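Local coordinates for protein precorrin-6A reductase (Rhodobacter capsulatus, PDB 4X7G) that catalyses the NADPH-dependent reduction of precorrin-6A in cobalamin biosynthesis, binding the cofactor and the reduced precorrin between two Rossmann-fold domains, at residues L123-L132 against F142-R153. Sequence-based numbering, arbitrary orientation.
With 3Y8 (3-[(1R,2S,3S,7S,11S,16S,17R,18R,19R)-2,7,12,18-tetrakis(2-hydroxy-2-oxoethyl)-3,13-bis(3-hydroxy-3-oxopropyl)-1,2,5,7,11,17-hexamethyl-17-(3-oxidanyl-3-oxidanylidene-prop-1-enyl)-3,6,8,10,15,16,18,19,21,24-decahydrocorrin-8-yl]propanoic acid), chain C.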
ATOM      1  N   LEU A 123      11.024  -2.327  19.758  1.00 13.04           N
ATOM      2  CA  LEU A 123      12.214  -3.095  19.520  1.00 13.99           C
ATOM      3  C   LEU A 123      12.998  -3.347  20.827  1.00 16.24           C
ATOM      4  O   LEU A 123      12.955  -2.441  21.694  1.00 16.73           O
ATOM      5  CB  LEU A 123      13.117  -2.370  18.549  1.00 14.54           C
ATOM      6  CG  LEU A 123      12.553  -2.311  17.110  1.00 13.86           C
ATOM      7  CD1 LEU A 123      13.456  -1.451  16.238  1.00 15.76           C
ATOM      8  CD2 LEU A 123      12.440  -3.671  16.535  1.00 14.07           C
ATOM      9  N   PRO A 124      13.653  -4.451  20.928  1.00 15.31           N
ATOM     10  CA  PRO A 124      14.442  -4.680  22.163  1.00 17.47           C
ATOM     11  C   PRO A 124      15.573  -3.724  22.320  1.00 18.77           C
ATOM     12  O   PRO A 124      16.040  -3.052  21.391  1.00 16.91           O
ATOM     13  CB  PRO A 124      14.894  -6.089  21.959  1.00 17.53           C
ATOM     14  CG  PRO A 124      15.027  -6.246  20.490  1.00 18.32           C
ATOM     15  CD  PRO A 124      13.923  -5.445  19.861  1.00 16.18           C
ATOM     16  N   GLN A 125      16.083  -3.617  23.583  1.00 19.32           N
ATOM     17  CA  GLN A 125      17.209  -2.786  23.813  1.00 18.95           C
ATOM     18  C   GLN A 125      18.554  -3.277  23.199  1.00 16.37           C
ATOM     19  O   GLN A 125      19.295  -2.505  22.628  1.00 19.02           O
ATOM     20  CB  GLN A 125      17.301  -2.557  25.362  1.00 19.39           C
ATOM     21  CG  GLN A 125      18.392  -1.561  25.680  1.00 21.19           C
ATOM     22  CD  GLN A 125      17.971  -0.160  25.253  1.00 26.93           C
ATOM     23  OE1 GLN A 125      16.754   0.139  24.995  1.00 30.00           O
ATOM     24  NE2 GLN A 125      18.952   0.701  25.069  1.00 28.54           N
ATOM     25  N   ALA A 126      18.821  -4.524  23.400  1.00 16.17           N
ATOM     26  CA  ALA A 126      20.059  -5.159  22.896  1.00 18.27           C
ATOM     27  C   ALA A 126      19.992  -5.236  21.370  1.00 17.11           C
ATOM     28  O   ALA A 126      18.881  -5.514  20.807  1.00 15.93           O
ATOM     29  CB  ALA A 126      20.052  -6.563  23.426  1.00 18.90           C
ATOM     30  N   PRO A 127      21.092  -4.933  20.761  1.00 17.26           N
ATOM     31  CA  PRO A 127      21.066  -4.948  19.280  1.00 15.63           C
ATOM     32  C   PRO A 127      20.523  -6.236  18.659  1.00 15.45           C
ATOM     33  O   PRO A 127      20.827  -7.393  19.034  1.00 16.44           O
ATOM     34  CB  PRO A 127      22.569  -4.713  18.934  1.00 17.01           C
ATOM     35  CG  PRO A 127      23.128  -3.944  20.136  1.00 17.84           C
ATOM     36  CD  PRO A 127      22.493  -4.723  21.243  1.00 19.69           C
ATOM     37  N   ALA A 128      19.663  -6.025  17.659  1.00 14.42           N
ATOM     38  CA  ALA A 128      18.941  -7.088  16.944  1.00 14.53           C
ATOM     39  C   ALA A 128      19.200  -6.915  15.440  1.00 11.56           C
ATOM     40  O   ALA A 128      19.936  -6.032  15.055  1.00 13.48           O
ATOM     41  CB  ALA A 128      17.437  -6.982  17.289  1.00 15.13           C
ATOM     42  N   ARG A 129      18.558  -7.783  14.650  1.00 12.07           N
ATOM     43  CA  ARG A 129      18.708  -7.758  13.183  1.00 10.73           C
ATOM     44  C   ARG A 129      17.296  -7.616  12.614  1.00 10.11           C
ATOM     45  O   ARG A 129      16.565  -8.586  12.560  1.00 10.82           O
ATOM     46  CB  ARG A 129      19.407  -9.004  12.709  1.00 11.25           C
ATOM     47  CG  ARG A 129      20.874  -9.071  13.267  1.00 11.89           C
ATOM     48  CD  ARG A 129      21.632 -10.262  12.713  1.00 13.24           C
ATOM     49  NE  ARG A 129      21.868 -10.203  11.295  1.00 12.54           N
ATOM     50  CZ  ARG A 129      22.830  -9.557  10.698  1.00 13.32           C
ATOM     51  NH1 ARG A 129      23.646  -8.808  11.398  1.00 13.36           N
ATOM     52  NH2 ARG A 129      22.940  -9.560   9.374  1.00 13.60           N
ATOM     53  N   VAL A 130      16.956  -6.387  12.318  1.00 10.30           N
ATOM     54  CA  VAL A 130      15.536  -6.045  12.090  1.00  9.72           C
ATOM     55  C   VAL A 130      15.242  -5.747  10.649  1.00 10.55           C
ATOM     56  O   VAL A 130      15.900  -4.887  10.073  1.00 11.04           O
ATOM     57  CB  VAL A 130      15.216  -4.799  12.926  1.00 11.19           C
ATOM     58  CG1 VAL A 130      13.739  -4.382  12.725  1.00 11.65           C
ATOM     59  CG2 VAL A 130      15.551  -4.961  14.425  1.00 11.56           C
ATOM     60  N   PHE A 131      14.282  -6.484  10.079  1.00 10.30           N
ATOM     61  CA  PHE A 131      13.824  -6.186   8.743  1.00 10.24           C
ATOM     62  C   PHE A 131      12.802  -5.082   8.805  1.00  9.82           C
ATOM     63  O   PHE A 131      11.654  -5.328   9.345  1.00  9.99           O
ATOM     64  CB  PHE A 131      13.300  -7.397   8.046  1.00 10.29           C
ATOM     65  CG  PHE A 131      12.795  -7.156   6.634  1.00 11.21           C
ATOM     66  CD1 PHE A 131      13.275  -6.140   5.832  1.00 11.00           C
ATOM     67  CD2 PHE A 131      11.845  -8.014   6.124  1.00 11.81           C
ATOM     68  CE1 PHE A 131      12.839  -5.998   4.532  1.00 12.48           C
ATOM     69  CE2 PHE A 131      11.403  -7.882   4.795  1.00 12.72           C
ATOM     70  CZ  PHE A 131      11.925  -6.864   4.005  1.00 13.26           C
ATOM     71  N   LEU A 132      13.124  -3.843   8.417  1.00  9.54           N
ATOM     72  CA  LEU A 132      12.183  -2.739   8.363  1.00 10.46           C
ATOM     73  C   LEU A 132      11.469  -2.793   7.101  1.00 10.20           C
ATOM     74  O   LEU A 132      11.803  -2.079   6.143  1.00 11.90           O
ATOM     75  CB  LEU A 132      12.877  -1.416   8.511  1.00 13.90           C
ATOM     76  CG  LEU A 132      13.582  -1.128   9.735  1.00 14.56           C
ATOM     77  CD1 LEU A 132      14.128   0.329   9.698  1.00 14.06           C
ATOM     78  CD2 LEU A 132      12.692  -1.287  10.913  1.00 14.85           C
ATOM     79  N   PHE A 142      13.317   5.220  12.805  1.00 12.17           N
ATOM     80  CA  PHE A 142      14.151   4.235  13.451  1.00 12.57           C
ATOM     81  C   PHE A 142      15.538   4.678  13.818  1.00 12.53           C
ATOM     82  O   PHE A 142      16.253   4.018  14.499  1.00 12.65           O
ATOM     83  CB  PHE A 142      14.177   2.889  12.648  1.00 11.51           C
ATOM     84  CG  PHE A 142      12.845   2.242  12.710  1.00 11.25           C
ATOM     85  CD1 PHE A 142      11.818   2.663  11.936  1.00 14.43           C
ATOM     86  CD2 PHE A 142      12.580   1.233  13.630  1.00 12.18           C
ATOM     87  CE1 PHE A 142      10.571   2.077  12.063  1.00 14.80           C
ATOM     88  CE2 PHE A 142      11.332   0.649  13.699  1.00 13.00           C
ATOM     89  CZ  PHE A 142      10.333   1.088  12.976  1.00 14.76           C
ATOM     90  N   SER A 143      15.831   5.930  13.437  1.00 11.85           N
ATOM     91  CA  SER A 143      16.992   6.612  13.929  1.00 14.97           C
ATOM     92  C   SER A 143      16.884   6.900  15.410  1.00 13.24           C
ATOM     93  O   SER A 143      17.896   7.193  16.046  1.00 15.99           O
ATOM     94  CB  SER A 143      17.211   7.951  13.195  1.00 16.62           C
ATOM     95  OG  SER A 143      16.145   8.919  13.472  1.00 17.58           O
ATOM     96  N   ALA A 144      15.738   6.686  16.000  1.00 14.19           N
ATOM     97  CA  ALA A 144      15.599   6.730  17.469  1.00 15.74           C
ATOM     98  C   ALA A 144      15.998   5.444  18.143  1.00 15.59           C
ATOM     99  O   ALA A 144      16.148   5.361  19.359  1.00 18.99           O
ATOM    100  CB  ALA A 144      14.172   7.039  17.774  1.00 15.62           C
ATOM    101  N   ALA A 145      16.249   4.371  17.356  1.00 14.68           N
ATOM    102  CA  ALA A 145      16.789   3.132  17.872  1.00 13.90           C
ATOM    103  C   ALA A 145      17.966   2.742  17.017  1.00 14.46           C
ATOM    104  O   ALA A 145      17.955   1.678  16.259  1.00 14.26           O
ATOM    105  CB  ALA A 145      15.737   2.007  17.978  1.00 14.95           C
ATOM    106  N   PRO A 146      19.055   3.494  16.994  1.00 15.00           N
ATOM    107  CA  PRO A 146      20.130   3.307  16.031  1.00 16.37           C
ATOM    108  C   PRO A 146      20.983   2.137  16.281  1.00 16.38           C
ATOM    109  O   PRO A 146      21.833   1.836  15.362  1.00 16.62           O
ATOM    110  CB  PRO A 146      20.901   4.641  16.178  1.00 17.19           C
ATOM    111  CG  PRO A 146      20.723   4.982  17.615  1.00 18.82           C
ATOM    112  CD  PRO A 146      19.280   4.666  17.889  1.00 16.65           C
ATOM    113  N   GLN A 147      20.922   1.496  17.405  1.00 15.67           N
ATOM    114  CA  GLN A 147      21.804   0.408  17.789  1.00 15.25           C
ATOM    115  C   GLN A 147      21.665  -0.895  16.969  1.00 15.76           C
ATOM    116  O   GLN A 147      22.533  -1.800  17.024  1.00 16.22           O
ATOM    117  CB  GLN A 147      21.715   0.061  19.271  1.00 16.37           C
ATOM    118  CG  GLN A 147      20.461  -0.636  19.769  1.00 17.87           C
ATOM    119  CD  GLN A 147      19.341   0.329  20.144  1.00 15.56           C
ATOM    120  OE1 GLN A 147      19.175   1.475  19.619  1.00 16.95           O
ATOM    121  NE2 GLN A 147      18.489  -0.174  20.998  1.00 22.03           N
ATOM    122  N   HIS A 148      20.508  -1.074  16.331  1.00 13.57           N
ATOM    123  CA  HIS A 148      20.230  -2.347  15.621  1.00 14.27           C
ATOM    124  C   HIS A 148      20.945  -2.385  14.280  1.00 13.03           C
ATOM    125  O   HIS A 148      21.204  -1.323  13.702  1.00 13.49           O
ATOM    126  CB  HIS A 148      18.727  -2.491  15.446  1.00 13.02           C
ATOM    127  CG  HIS A 148      18.037  -2.513  16.764  1.00 15.24           C
ATOM    128  ND1 HIS A 148      18.314  -3.474  17.686  1.00 14.30           N
ATOM    129  CD2 HIS A 148      17.160  -1.661  17.331  1.00 15.91           C
ATOM    130  CE1 HIS A 148      17.593  -3.225  18.787  1.00 14.68           C
ATOM    131  NE2 HIS A 148      16.871  -2.156  18.598  1.00 16.44           N
ATOM    132  N   HIS A 149      21.064  -3.621  13.785  1.00 12.87           N
ATOM    133  CA  HIS A 149      21.295  -3.757  12.331  1.00 11.80           C
ATOM    134  C   HIS A 149      19.928  -3.783  11.622  1.00 11.13           C
ATOM    135  O   HIS A 149      19.079  -4.582  12.064  1.00 12.30           O
ATOM    136  CB  HIS A 149      22.047  -5.044  12.019  1.00 12.71           C
ATOM    137  CG  HIS A 149      22.028  -5.373  10.563  1.00 12.32           C
ATOM    138  ND1 HIS A 149      22.664  -4.605   9.627  1.00 12.75           N
ATOM    139  CD2 HIS A 149      21.389  -6.336   9.876  1.00 13.14           C
ATOM    140  CE1 HIS A 149      22.376  -5.042   8.438  1.00 12.22           C
ATOM    141  NE2 HIS A 149      21.639  -6.104   8.548  1.00 13.55           N
ATOM    142  N   TYR A 150      19.761  -2.997  10.628  1.00 11.02           N
ATOM    143  CA  TYR A 150      18.551  -2.903   9.884  1.00 10.81           C
ATOM    144  C   TYR A 150      18.736  -3.421   8.466  1.00 10.44           C
ATOM    145  O   TYR A 150      19.741  -3.083   7.788  1.00 11.89           O
ATOM    146  CB  TYR A 150      18.006  -1.504   9.843  1.00 10.68           C
ATOM    147  CG  TYR A 150      17.526  -0.963  11.172  1.00 11.11           C
ATOM    148  CD1 TYR A 150      16.379  -1.473  11.717  1.00 11.51           C
ATOM    149  CD2 TYR A 150      18.237  -0.011  11.903  1.00 12.58           C
ATOM    150  CE1 TYR A 150      15.908  -0.989  12.958  1.00 12.19           C
ATOM    151  CE2 TYR A 150      17.805   0.453  13.116  1.00 12.70           C
ATOM    152  CZ  TYR A 150      16.616  -0.023  13.598  1.00 12.34           C
ATOM    153  OH  TYR A 150      16.080   0.451  14.808  1.00 12.86           O
ATOM    154  N   LEU A 151      17.784  -4.190   8.004  1.00 10.38           N
ATOM    155  CA  LEU A 151      17.619  -4.533   6.589  1.00  9.61           C
ATOM    156  C   LEU A 151      16.543  -3.676   6.012  1.00 10.14           C
ATOM    157  O   LEU A 151      15.409  -3.652   6.614  1.00 11.05           O
ATOM    158  CB  LEU A 151      17.308  -5.999   6.440  1.00  9.95           C
ATOM    159  CG  LEU A 151      16.976  -6.504   4.999  1.00 11.81           C
ATOM    160  CD1 LEU A 151      18.221  -6.392   4.108  1.00 12.75           C
ATOM    161  CD2 LEU A 151      16.461  -7.890   4.998  1.00 12.44           C
ATOM    162  N   LEU A 152      16.761  -3.001   4.957  1.00  9.37           N
ATOM    163  CA  LEU A 152      15.813  -2.136   4.279  1.00 10.31           C
ATOM    164  C   LEU A 152      15.481  -2.719   2.927  1.00 10.08           C
ATOM    165  O   LEU A 152      16.295  -3.484   2.345  1.00 10.93           O
ATOM    166  CB  LEU A 152      16.397  -0.720   4.053  1.00 10.87           C
ATOM    167  CG  LEU A 152      17.098  -0.128   5.224  1.00 12.93           C
ATOM    168  CD1 LEU A 152      17.702   1.199   4.932  1.00 14.99           C
ATOM    169  CD2 LEU A 152      16.195  -0.049   6.426  1.00 14.35           C
ATOM    170  N   ARG A 153      14.320  -2.433   2.394  1.00 10.12           N
ATOM    171  CA  ARG A 153      13.926  -2.865   1.041  1.00 10.86           C
ATOM    172  C   ARG A 153      13.294  -1.618   0.377  1.00 11.34           C
ATOM    173  O   ARG A 153      12.258  -1.168   0.828  1.00 11.63           O
ATOM    174  CB  ARG A 153      13.024  -4.079   1.068  1.00 11.24           C
ATOM    175  CG  ARG A 153      12.576  -4.481  -0.321  1.00 11.94           C
ATOM    176  CD  ARG A 153      12.262  -5.969  -0.428  1.00 12.35           C
ATOM    177  NE  ARG A 153      11.154  -6.378   0.393  1.00 12.49           N
ATOM    178  CZ  ARG A 153      10.744  -7.622   0.575  1.00 10.60           C
ATOM    179  NH1 ARG A 153       9.742  -7.892   1.329  1.00 11.60           N
ATOM    180  NH2 ARG A 153      11.454  -8.603   0.036  1.00 11.98           N
TER
HETATM  181  C48 3Y8 C 302       4.643   3.955  -6.321  1.00 12.87           C
HETATM  182  C47 3Y8 C 302       4.653   1.270  -8.066  1.00 12.90           C
HETATM  183  C43 3Y8 C 302       1.830  -4.232  -8.322  1.00 16.83           C
HETATM  184  C42 3Y8 C 302       2.906  -3.854  -7.219  1.00 13.86           C
HETATM  185  C41 3Y8 C 302       2.078  -3.201  -6.129  1.00 13.64           C
HETATM  186  C38 3Y8 C 302       1.058  -3.224  -2.347  1.00 15.35           C
HETATM  187  C37 3Y8 C 302       1.888  -4.262  -2.995  1.00 14.62           C
HETATM  188  C36 3Y8 C 302       3.959  -5.011  -4.195  1.00 15.60           C
HETATM  189  C35 3Y8 C 302       4.308  -4.417  -1.140  1.00 12.30           C
HETATM  190  C32 3Y8 C 302       7.846  -5.237   2.075  1.00 14.08           C
HETATM  191  C31 3Y8 C 302       6.746  -4.093   2.121  1.00 14.99           C
HETATM  192  C2  3Y8 C 302       5.544  -0.964   1.245  1.00 12.47           C
HETATM  193  C1  3Y8 C 302       5.797  -0.167  -0.084  1.00 14.09           C
HETATM  194  C4  3Y8 C 302       4.970  -2.230  -0.705  1.00 12.84           C
HETATM  195  C5  3Y8 C 302       4.447  -3.130  -1.554  1.00 13.92           C
HETATM  196  C7  3Y8 C 302       3.194  -3.735  -3.720  1.00 13.63           C
HETATM  197  C8  3Y8 C 302       2.929  -2.872  -4.907  1.00 12.36           C
HETATM  198  C6  3Y8 C 302       3.973  -2.883  -2.894  1.00 13.29           C
HETATM  199  C3  3Y8 C 302       5.455  -2.413   0.733  1.00 12.72           C
HETATM  200  C11 3Y8 C 302       4.991   0.227  -5.690  1.00 12.64           C
HETATM  201  C12 3Y8 C 302       4.853   1.384  -6.547  1.00 11.28           C
HETATM  202  C13 3Y8 C 302       4.905   2.518  -5.862  1.00 11.89           C
HETATM  203  C14 3Y8 C 302       5.157   2.174  -4.474  1.00 11.82           C
HETATM  204  C15 3Y8 C 302       5.291   3.096  -3.458  1.00 13.46           C
HETATM  205  C16 3Y8 C 302       5.522   2.634  -2.085  1.00 14.19           C
HETATM  206  C17 3Y8 C 302       5.992   3.516  -0.960  1.00 13.73           C
HETATM  207  C18 3Y8 C 302       6.115   2.485   0.207  1.00 13.74           C
HETATM  208  C19 3Y8 C 302       5.214   1.244  -0.212  1.00 14.37           C
HETATM  209  C20 3Y8 C 302       7.281  -0.192  -0.469  1.00 14.08           C
HETATM  210  C21 3Y8 C 302       6.041   1.125  -8.825  1.00 13.75           C
HETATM  211  C24 3Y8 C 302       6.131  -0.702  -6.120  1.00 13.39           C
HETATM  212  C25 3Y8 C 302       6.666  -0.799   2.285  1.00 13.55           C
HETATM  213  C26 3Y8 C 302       4.164  -0.619   1.823  1.00 14.59           C
HETATM  214  O59 3Y8 C 302      10.843   2.529  -1.858  1.00 16.45           O
HETATM  215  C57 3Y8 C 302       9.846   3.327  -2.127  1.00 18.01           C
HETATM  216  O58 3Y8 C 302       9.901   4.455  -2.683  1.00 20.98           O
HETATM  217  C56 3Y8 C 302       8.528   2.889  -1.548  1.00 15.96           C
HETATM  218  C55 3Y8 C 302       7.473   4.017  -1.313  1.00 15.13           C
HETATM  219  C54 3Y8 C 302       5.040   4.651  -0.667  1.00 14.30           C
HETATM  220  C60 3Y8 C 302       5.680   2.941   1.598  1.00 15.00           C
HETATM  221  C61 3Y8 C 302       6.514   3.936   2.264  1.00 14.61           C
HETATM  222  O62 3Y8 C 302       5.980   4.501   3.292  1.00 17.22           O
HETATM  223  O63 3Y8 C 302       7.689   4.188   1.879  1.00 14.14           O
HETATM  224  N24 3Y8 C 302       5.023   1.462  -1.656  1.00 13.18           N
HETATM  225  N23 3Y8 C 302       5.226   0.816  -4.399  1.00 12.32           N
HETATM  226  C49 3Y8 C 302       3.184   4.330  -6.026  1.00 14.30           C
HETATM  227  C50 3Y8 C 302       2.731   5.676  -6.487  1.00 13.88           C
HETATM  228  O51 3Y8 C 302       3.542   6.478  -7.004  1.00 14.18           O
HETATM  229  O52 3Y8 C 302       1.462   5.856  -6.399  1.00 14.02           O
HETATM  230  O23 3Y8 C 302       6.077   0.232  -9.696  1.00 16.05           O
HETATM  231  O22 3Y8 C 302       6.937   1.868  -8.503  1.00 15.37           O
HETATM  232  C10 3Y8 C 302       3.615  -0.512  -5.636  1.00 13.34           C
HETATM  233  C9  3Y8 C 302       3.602  -1.718  -4.761  1.00 12.11           C
HETATM  234  N22 3Y8 C 302       4.286  -1.740  -3.538  1.00 13.17           N
HETATM  235  O44 3Y8 C 302       1.226  -5.294  -8.116  1.00 18.13           O
HETATM  236  O45 3Y8 C 302       1.848  -3.594  -9.291  1.00 19.70           O
HETATM  237  O39 3Y8 C 302      -0.190  -3.470  -2.368  1.00 16.16           O
HETATM  238  O40 3Y8 C 302       1.593  -2.312  -1.722  1.00 16.96           O
HETATM  239  N21 3Y8 C 302       5.171  -1.016  -1.089  1.00 14.15           N
HETATM  240  C27 3Y8 C 302       3.773  -1.499   3.046  1.00 14.35           C
HETATM  241  O28 3Y8 C 302       4.167  -1.099   4.149  1.00 17.16           O
HETATM  242  O29 3Y8 C 302       3.117  -2.524   2.884  1.00 14.81           O
HETATM  243  C30 3Y8 C 302       6.660  -3.405   0.793  1.00 13.77           C
HETATM  244  O34 3Y8 C 302       9.037  -4.798   1.865  1.00 16.73           O
HETATM  245  O33 3Y8 C 302       7.336  -6.305   2.414  1.00 15.65           O
HETATM  246  O   HOH W   1      15.557  -0.484  20.689  1.00 21.02           O
HETATM  247  O   HOH W   2      12.952  -0.521   4.125  1.00 11.96           O
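Two neighbouring parallel strands pair here, Arg129–Leu132 with His149–Arg153, in the six-stranded sheet of one of the enzyme's two Rossmann-fold domains. Four backbone hydrogen bonds alternate along them, starting from His149 N to Ala128 O and ending with Leu132 N to Leu151 O; the straightest, Val130 N to His149 O, spans 2.8 Å at 172°. At the N-terminal ends the loops lock together around His148. Its ring accepts the amide of Ala128, with N 2.9 Å from ND1 and nearly in the ring plane, while Pro124 O and Ala126 O also lie at the ring edge. Gln147 CG lies between its backbone N and carbonyl carbon (chi1 72°) and the chain bends at chi2, which puts CG over a face of the imidazole and lets NE2 donate to Gln125 O at 3.0 Å. A phenylalanine in place of His148 would probably leave the Ala128 amide without its acceptor and let the 124–128 loop drift. Beneath one side of the strands Leu132 CD2 sits squarely over the Phe142 ring, 3.7 Å from its centroid, while Leu123 CD1 meets that ring at its edge. CG of Leu132 packs on Tyr150 CD1, and Tyr150 OH donates to Ala145 O at 2.7 Å, tying the turn back to the strand. On the reverse side CD2 of His149 lies over one face of the Arg129 guanidinium, off toward its rim, the planes 16° apart. Arg129 NH2 bonds to the backbone O of Glu188, whose carboxylate takes His149 NE2, while Asp166 holds His149 ND1. Phe131 CZ lies over a face of the Arg153 guanidinium, whose NE donates to O34 of the bound precorrin, 3.0 Å away, with Asp181 as salt-bridge partner at NH2. Strands 192-196 and 167-171 flank the pair, and helix 178-187 packs against Phe131 and Leu151.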